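Local coordinates for acetolactate synthase isozyme 1 large subunit (Escherichia coli, PDB 6LPI), which is the large subunit of an acetolactate synthase, a thiamine diphosphate-dependent enzyme that holds thiamine diphosphate, a magnesium ion and flavin-adenine dinucleotide, at residues G85-R99 with V125-H137. Numbering follows the deposited sequence.
Sequences GPGATNLVTAIADAR and VDTYGISIPITKH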
# COMPACT_ATOMS: atom_id res chain seq x y z
N GLY B 85 13.16 11.50 18.04
CA GLY B 85 13.74 10.33 18.66
C GLY B 85 12.86 9.12 18.50
O GLY B 85 12.47 8.76 17.39
N PRO B 86 12.47 8.52 19.64
CA PRO B 86 11.70 7.27 19.59
C PRO B 86 10.31 7.41 18.98
O PRO B 86 9.80 6.42 18.44
CB PRO B 86 11.65 6.83 21.06
CG PRO B 86 11.82 8.07 21.82
CD PRO B 86 12.70 8.98 21.02
N GLY B 87 9.67 8.58 19.10
CA GLY B 87 8.44 8.81 18.33
C GLY B 87 8.67 8.64 16.83
O GLY B 87 7.99 7.84 16.15
N ALA B 88 9.66 9.35 16.30
CA ALA B 88 9.95 9.24 14.88
C ALA B 88 10.30 7.80 14.52
O ALA B 88 9.73 7.23 13.59
CB ALA B 88 11.07 10.20 14.49
N THR B 89 11.23 7.18 15.26
CA THR B 89 11.63 5.82 14.92
C THR B 89 10.46 4.86 15.00
O THR B 89 10.36 3.92 14.20
CB THR B 89 12.77 5.34 15.82
OG1 THR B 89 12.35 5.45 17.18
CG2 THR B 89 14.05 6.12 15.58
N ASN B 90 9.55 5.07 15.95
CA ASN B 90 8.38 4.20 16.06
C ASN B 90 7.44 4.34 14.88
O ASN B 90 6.68 3.41 14.61
CB ASN B 90 7.64 4.49 17.36
CG ASN B 90 8.23 3.74 18.54
OD1 ASN B 90 9.07 2.82 18.38
ND2 ASN B 90 7.81 4.14 19.74
N LEU B 91 7.48 5.46 14.16
CA LEU B 91 6.63 5.60 12.98
C LEU B 91 7.08 4.74 11.80
O LEU B 91 6.28 4.48 10.89
CB LEU B 91 6.59 7.07 12.55
CG LEU B 91 5.57 7.89 13.32
CD1 LEU B 91 5.82 9.34 13.07
CD2 LEU B 91 4.20 7.51 12.83
N VAL B 92 8.34 4.30 11.80
CA VAL B 92 8.98 3.73 10.61
C VAL B 92 8.15 2.62 9.96
O VAL B 92 7.88 2.66 8.76
CB VAL B 92 10.39 3.23 10.96
CG1 VAL B 92 10.98 2.44 9.81
CG2 VAL B 92 11.28 4.41 11.32
N THR B 93 7.77 1.60 10.73
CA THR B 93 7.06 0.47 10.11
C THR B 93 5.77 0.93 9.44
O THR B 93 5.48 0.54 8.31
CB THR B 93 6.77 -0.61 11.15
OG1 THR B 93 8.00 -1.07 11.71
CG2 THR B 93 6.09 -1.79 10.50
N ALA B 94 5.01 1.80 10.11
CA ALA B 94 3.75 2.30 9.55
C ALA B 94 3.99 3.06 8.26
O ALA B 94 3.22 2.91 7.29
CB ALA B 94 3.08 3.23 10.55
N ILE B 95 5.03 3.90 8.23
CA ILE B 95 5.36 4.65 7.02
C ILE B 95 5.83 3.72 5.89
O ILE B 95 5.32 3.81 4.78
CB ILE B 95 6.33 5.82 7.36
CG1 ILE B 95 5.58 7.09 7.74
CG2 ILE B 95 7.19 6.18 6.19
CD1 ILE B 95 4.66 7.05 8.89
N ALA B 96 6.75 2.79 6.16
CA ALA B 96 7.21 1.87 5.12
C ALA B 96 6.06 1.02 4.57
O ALA B 96 5.95 0.79 3.35
CB ALA B 96 8.32 0.97 5.67
N ASP B 97 5.19 0.53 5.46
CA ASP B 97 4.00 -0.15 5.00
C ASP B 97 3.19 0.76 4.09
O ASP B 97 2.68 0.32 3.06
CB ASP B 97 3.15 -0.62 6.18
CG ASP B 97 1.95 -1.44 5.73
OD1 ASP B 97 2.13 -2.65 5.46
OD2 ASP B 97 0.84 -0.87 5.63
N ALA B 98 3.06 2.04 4.46
CA ALA B 98 2.34 2.97 3.58
C ALA B 98 3.01 3.06 2.21
O ALA B 98 2.33 3.12 1.18
CB ALA B 98 2.24 4.35 4.21
N ARG B 99 4.35 3.06 2.19
CA ARG B 99 5.09 3.18 0.93
C ARG B 99 4.84 1.99 0.00
O ARG B 99 4.46 2.17 -1.16
CB ARG B 99 6.58 3.32 1.21
CG ARG B 99 7.43 3.35 -0.04
CD ARG B 99 7.18 4.61 -0.80
NE ARG B 99 8.32 4.88 -1.67
CZ ARG B 99 8.26 5.63 -2.76
NH1 ARG B 99 7.11 6.19 -3.12
NH2 ARG B 99 9.34 5.81 -3.50
N VAL B 125 18.38 12.21 16.49
CA VAL B 125 18.25 11.10 15.56
C VAL B 125 17.94 11.67 14.17
O VAL B 125 17.03 12.49 14.02
CB VAL B 125 17.16 10.12 16.01
CG1 VAL B 125 16.68 9.28 14.86
CG2 VAL B 125 17.71 9.22 17.09
N ASP B 126 18.66 11.18 13.16
CA ASP B 126 18.53 11.67 11.79
C ASP B 126 17.23 11.16 11.18
O ASP B 126 17.20 10.22 10.38
CB ASP B 126 19.75 11.27 10.98
CG ASP B 126 19.67 11.71 9.53
OD1 ASP B 126 20.65 11.45 8.79
OD2 ASP B 126 18.66 12.33 9.13
N THR B 127 16.12 11.80 11.57
CA THR B 127 14.82 11.42 11.03
C THR B 127 14.81 11.52 9.51
O THR B 127 14.31 10.61 8.83
CB THR B 127 13.74 12.31 11.62
OG1 THR B 127 13.70 12.13 13.04
CG2 THR B 127 12.40 11.93 11.03
N TYR B 128 15.34 12.61 8.95
CA TYR B 128 15.39 12.77 7.50
C TYR B 128 16.07 11.57 6.86
O TYR B 128 15.56 10.96 5.91
CB TYR B 128 16.20 14.01 7.13
CG TYR B 128 16.04 14.43 5.68
CD1 TYR B 128 16.98 14.02 4.74
CD2 TYR B 128 14.95 15.18 5.24
CE1 TYR B 128 16.87 14.38 3.40
CE2 TYR B 128 14.82 15.56 3.91
CZ TYR B 128 15.80 15.14 2.99
OH TYR B 128 15.72 15.49 1.65
N GLY B 129 17.27 11.25 7.35
CA GLY B 129 18.02 10.14 6.80
C GLY B 129 17.24 8.85 6.82
O GLY B 129 17.16 8.15 5.81
N ILE B 130 16.65 8.52 7.97
CA ILE B 130 15.88 7.29 8.10
C ILE B 130 14.70 7.27 7.15
O ILE B 130 14.34 6.21 6.63
CB ILE B 130 15.43 7.10 9.56
CG1 ILE B 130 16.64 7.21 10.48
CG2 ILE B 130 14.85 5.74 9.72
CD1 ILE B 130 16.30 6.93 11.87
N SER B 131 14.09 8.42 6.89
CA SER B 131 12.91 8.41 6.03
C SER B 131 13.24 8.38 4.54
O SER B 131 12.38 7.97 3.75
CB SER B 131 12.00 9.61 6.34
OG SER B 131 12.76 10.79 6.56
N ILE B 132 14.45 8.80 4.14
CA ILE B 132 14.84 8.76 2.72
C ILE B 132 14.34 7.49 2.01
O ILE B 132 13.61 7.60 1.02
CB ILE B 132 16.37 8.86 2.51
CG1 ILE B 132 17.00 10.16 3.00
CG2 ILE B 132 16.66 8.76 1.04
CD1 ILE B 132 16.94 11.30 2.02
N PRO B 133 14.68 6.28 2.45
CA PRO B 133 14.31 5.09 1.66
C PRO B 133 12.90 4.56 1.87
O PRO B 133 12.55 3.57 1.22
CB PRO B 133 15.34 4.05 2.12
CG PRO B 133 15.65 4.41 3.49
CD PRO B 133 15.47 5.90 3.64
N ILE B 134 12.04 5.19 2.67
CA ILE B 134 10.72 4.62 2.93
C ILE B 134 9.62 5.64 2.66
O ILE B 134 8.48 5.46 3.11
CB ILE B 134 10.58 4.11 4.38
CG1 ILE B 134 10.84 5.27 5.37
CG2 ILE B 134 11.43 2.89 4.62
CD1 ILE B 134 10.68 4.95 6.83
N THR B 135 9.93 6.72 1.98
CA THR B 135 8.92 7.73 1.74
C THR B 135 8.81 8.00 0.25
O THR B 135 9.76 7.78 -0.50
CB THR B 135 9.24 9.00 2.47
OG1 THR B 135 10.64 9.28 2.28
CG2 THR B 135 9.00 8.77 3.93
N LYS B 136 7.65 8.48 -0.20
CA LYS B 136 7.59 9.04 -1.54
C LYS B 136 8.33 10.37 -1.62
O LYS B 136 8.85 10.71 -2.69
CB LYS B 136 6.13 9.21 -1.99
CG LYS B 136 6.04 9.71 -3.42
CD LYS B 136 4.72 10.30 -3.76
CE LYS B 136 4.35 9.97 -5.17
NZ LYS B 136 3.15 10.66 -5.65
N HIS B 137 8.38 11.13 -0.54
CA HIS B 137 9.31 12.26 -0.40
C HIS B 137 9.32 12.70 1.06
O HIS B 137 8.42 12.32 1.83
CB HIS B 137 8.91 13.42 -1.32
CG HIS B 137 9.96 14.48 -1.43
ND1 HIS B 137 11.31 14.19 -1.44
CD2 HIS B 137 9.86 15.82 -1.54
CE1 HIS B 137 12.00 15.32 -1.57
NE2 HIS B 137 11.14 16.32 -1.63
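With chi1 at 58°, Ile-134 sets CG1 between its own backbone N and carbonyl carbon, and its two branches then divide over helix 86-99: CD1 lies between Ile-95 CG2 and Val-92 CG1, 3.8 Å from the former, while CG2 rests on the methyl of Ala-96. Val-92 holds CG1 anti to its backbone N (chi1 171°), which puts CG2 on the N side, where it meets Ile-130 CG2 at 4.1 Å. Nearer the helix start, Ala-88 CB packs against Thr-127 OG1 (3.6 Å). The two helical segments run almost parallel, 11° apart with axes 10.5 Å from each other, on one side of the parallel sheet of the N-terminal thiamine diphosphate-binding domain; Trp-167 of strand 166-171 touches both Ala-88 and Thr-127. Pro-86 and Asn-90, on helix 86-99, belong to a thiamine diphosphate pocket. At the far end Arg-99 bends at chi2 and lays one guanidinium face over the backbone of Thr-135 and Lys-136; Thr-135 O and Lys-136 CA lie on that face, near its margin. Arg-99 NE is 3.4 Å from Thr-135 O, too poorly angled for a hydrogen bond. The Lys-136 side chain crosses that of Arg-99 at about a right angle, and NZ is hydrogen-bonded to Ile-157 O.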